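PDB 3CI6: phosphoenolpyruvate-protein phosphotransferase from Acinetobacter sp., which probably transfers the phosphoryl group of phosphoenolpyruvate to a histidine of a partner protein in sugar transport, and is represented here by its GAF domain. Local coordinates for residues 49-52 / 53-56. Sequence-based numbering, arbitrary orientation. Where two conformers were deposited one is given.
Sequences LLDE and RNQR. With P4G (1-ethoxy-2-(2-ethoxyethoxy)ethane), chain F.
One carboxylate oxygen, OD2 of D51, draws the side chains of N54 and R56 together across a tight turn. With CG anti to the backbone N (chi1 176°), the D51 carboxylate lies over the loop that follows it. N54 ND2 donates to D51 OD2 at 2.9 Å in a nearly straight bond on the syn side of the oxygen; the amide and carboxylate planes stand almost perpendicular, yet OD2 stays close to the amide plane. R56 runs alongside D51 in the same direction, its chain extended from CG to NE, and NE forms a longer, charged hydrogen bond to OD2 (3.3 Å), part of a salt bridge, on the anti side. Both donors come from above the same face of the carboxylate, each tilted about a third of a right angle out of its plane, and the arginine offers the edge of its guanidinium. The other oxygen, OD1, weakly accepts the backbone N of N54, which helps fix the rotation of the group.

The turn is a beta hairpin connection between strands 44-51 and 56-63 in the antiparallel sheet of the GAF domain. D51 and R56 form its last hydrogen-bonded pair: D51 N reaches R56 O at 2.8 Å, while R56 N returns a longer bond to D51 O (3.3 Å). Two residues, Q55 and R56, stand opposite the single D51, the pattern of a G1 beta bulge, with Q55 in the left-handed backbone region (phi 49°, psi 56°).

Beyond the bulge, the Q55 side chain bends back beside E52, so that NE2 meets the in-plane lone pair of E52 O at 2.7 Å and lies near E52 CG; the acid's charged end pairs with K127. On the ligand side, D51 and L49 border the bound diethylene glycol diethyl ether, L49 CD1 lying 3.9 Å from its C5.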
ATOM      1  N   LEU B  49      13.900  -9.083  -1.286  1.00  5.30           N
ATOM      2  CA  LEU B  49      12.994  -9.559  -0.250  1.00  5.67           C
ATOM      3  C   LEU B  49      13.749 -10.326   0.811  1.00  6.57           C
ATOM      4  O   LEU B  49      14.712 -11.060   0.518  1.00  6.23           O
ATOM      5  CB  LEU B  49      11.889 -10.462  -0.818  1.00  6.75           C
ATOM      6  CG  LEU B  49      10.899  -9.760  -1.744  1.00  9.35           C
ATOM      7  CD1 LEU B  49       9.750 -10.743  -1.994  1.00 11.71           C
ATOM      8  CD2 LEU B  49      10.434  -8.426  -1.143  1.00 11.89           C
ATOM      9  N   LEU B  50      13.378 -10.136   2.061  0.60  7.42           N
ATOM     10  CA  LEU B  50      14.000 -10.880   3.141  0.60  8.72           C
ATOM     11  C   LEU B  50      13.526 -12.341   3.082  0.60  8.05           C
ATOM     12  O   LEU B  50      12.337 -12.607   3.219  0.60  8.96           O
ATOM     13  CB  LEU B  50      13.680 -10.190   4.482  0.60  8.49           C
ATOM     14  CG  LEU B  50      14.689 -10.385   5.621  0.60  8.91           C
ATOM     15  CD1 LEU B  50      14.353  -9.509   6.838  0.60 13.27           C
ATOM     16  CD2 LEU B  50      14.743 -11.873   5.965  0.60 10.31           C
ATOM     17  N   ASP B  51      14.479 -13.279   2.926  1.00  8.82           N
ATOM     18  CA  ASP B  51      14.309 -14.706   2.807  1.00 10.19           C
ATOM     19  C   ASP B  51      14.656 -15.222   4.192  1.00 12.59           C
ATOM     20  O   ASP B  51      15.828 -15.386   4.540  1.00 12.82           O
ATOM     21  CB  ASP B  51      15.257 -15.232   1.737  1.00 10.60           C
ATOM     22  CG  ASP B  51      15.220 -16.730   1.621  1.00 12.30           C
ATOM     23  OD1 ASP B  51      14.489 -17.364   2.432  1.00 14.02           O
ATOM     24  OD2 ASP B  51      15.864 -17.226   0.688  1.00 14.37           O
ATOM     25  N   GLU B  52      13.659 -15.474   5.017  0.60 13.70           N
ATOM     26  CA  GLU B  52      13.965 -15.804   6.395  0.60 14.29           C
ATOM     27  C   GLU B  52      14.508 -17.232   6.528  0.60 13.02           C
ATOM     28  O   GLU B  52      15.224 -17.520   7.471  0.60 14.13           O
ATOM     29  CB  GLU B  52      12.743 -15.598   7.278  0.60 15.24           C
ATOM     30  CG  GLU B  52      13.080 -15.105   8.660  0.60 16.86           C
ATOM     31  CD  GLU B  52      11.934 -14.340   9.295  0.60 17.40           C
ATOM     32  OE1 GLU B  52      10.762 -14.602   8.926  0.60 20.90           O
ATOM     33  OE2 GLU B  52      12.222 -13.482  10.152  0.60 21.63           O
ATOM     34  N   ARG B  53      14.180 -18.105   5.589  1.00 11.82           N
ATOM     35  CA  ARG B  53      14.747 -19.443   5.593  1.00 11.68           C
ATOM     36  C   ARG B  53      16.269 -19.453   5.434  1.00 11.05           C
ATOM     37  O   ARG B  53      16.992 -20.163   6.137  1.00  9.43           O
ATOM     38  CB  ARG B  53      14.141 -20.167   4.413  1.00 12.90           C
ATOM     39  CG  ARG B  53      13.663 -21.413   4.701  1.00 13.73           C
ATOM     40  CD  ARG B  53      12.954 -22.008   3.482  1.00 13.82           C
ATOM     41  NE  ARG B  53      13.519 -23.315   3.250  1.00 11.81           N
ATOM     42  CZ  ARG B  53      12.879 -24.356   2.744  1.00 11.40           C
ATOM     43  NH1 ARG B  53      11.609 -24.270   2.377  1.00  9.55           N
ATOM     44  NH2 ARG B  53      13.532 -25.485   2.595  1.00 10.60           N
ATOM     45  N   ASN B  54      16.752 -18.617   4.515  1.00 10.10           N
ATOM     46  CA  ASN B  54      18.181 -18.498   4.237  1.00 11.72           C
ATOM     47  C   ASN B  54      18.861 -17.301   4.903  1.00 12.20           C
ATOM     48  O   ASN B  54      20.037 -17.056   4.684  1.00 12.06           O
ATOM     49  CB  ASN B  54      18.384 -18.465   2.715  1.00 11.26           C
ATOM     50  CG  ASN B  54      18.023 -19.808   2.068  1.00 12.86           C
ATOM     51  OD1 ASN B  54      18.692 -20.791   2.329  1.00 14.72           O
ATOM     52  ND2 ASN B  54      16.959 -19.848   1.269  1.00 16.39           N
ATOM     53  N   GLN B  55      18.108 -16.562   5.713  1.00 12.10           N
ATOM     54  CA  GLN B  55      18.623 -15.420   6.466  1.00 12.51           C
ATOM     55  C   GLN B  55      19.423 -14.450   5.601  1.00 11.53           C
ATOM     56  O   GLN B  55      20.622 -14.195   5.828  1.00 12.48           O
ATOM     57  CB  GLN B  55      19.442 -15.906   7.661  1.00 13.89           C
ATOM     58  CG  GLN B  55      18.527 -16.501   8.746  1.00 17.25           C
ATOM     59  CD  GLN B  55      17.572 -15.478   9.354  1.00 21.25           C
ATOM     60  OE1 GLN B  55      18.009 -14.518   9.994  1.00 25.12           O
ATOM     61  NE2 GLN B  55      16.272 -15.659   9.136  1.00 24.46           N
ATOM     62  N   ARG B  56      18.775 -13.973   4.551  1.00  9.33           N
ATOM     63  CA  ARG B  56      19.427 -13.120   3.605  1.00  8.53           C
ATOM     64  C   ARG B  56      18.352 -12.318   2.883  1.00  6.81           C
ATOM     65  O   ARG B  56      17.182 -12.682   2.895  1.00  6.92           O
ATOM     66  CB  ARG B  56      20.186 -13.955   2.564  1.00  8.36           C
ATOM     67  CG  ARG B  56      19.262 -14.813   1.722  1.00 12.39           C
ATOM     68  CD  ARG B  56      19.927 -15.668   0.658  1.00 16.15           C
ATOM     69  NE  ARG B  56      18.906 -16.384  -0.118  1.00 19.86           N
ATOM     70  CZ  ARG B  56      19.178 -17.130  -1.189  1.00 24.56           C
ATOM     71  NH1 ARG B  56      18.203 -17.784  -1.827  1.00 25.82           N
ATOM     72  NH2 ARG B  56      20.430 -17.220  -1.624  1.00 27.04           N
TER
HETATM   73  C8  P4G F 169       7.447 -17.348  -0.258  1.00 26.71           C
HETATM   74  C7  P4G F 169       6.986 -15.979  -0.722  1.00 29.17           C
HETATM   75  O4  P4G F 169       7.782 -14.988  -0.098  1.00 31.73           O
HETATM   76  C6  P4G F 169       9.101 -15.126  -0.555  1.00 27.89           C
HETATM   77  C5  P4G F 169      10.130 -14.112  -0.142  1.00 30.10           C
HETATM   78  O3  P4G F 169      11.520 -14.466  -0.421  1.00 32.78           O
HETATM   79  C4  P4G F 169      11.685 -15.617  -1.193  1.00 29.84           C
HETATM   80  C3  P4G F 169      13.141 -15.794  -1.360  1.00 33.03           C
HETATM   81  O2  P4G F 169      13.352 -17.139  -1.756  1.00 36.94           O
HETATM   82  C2  P4G F 169      12.867 -17.362  -3.064  1.00 36.36           C
HETATM   83  C1  P4G F 169      12.511 -18.845  -3.096  1.00 37.92           C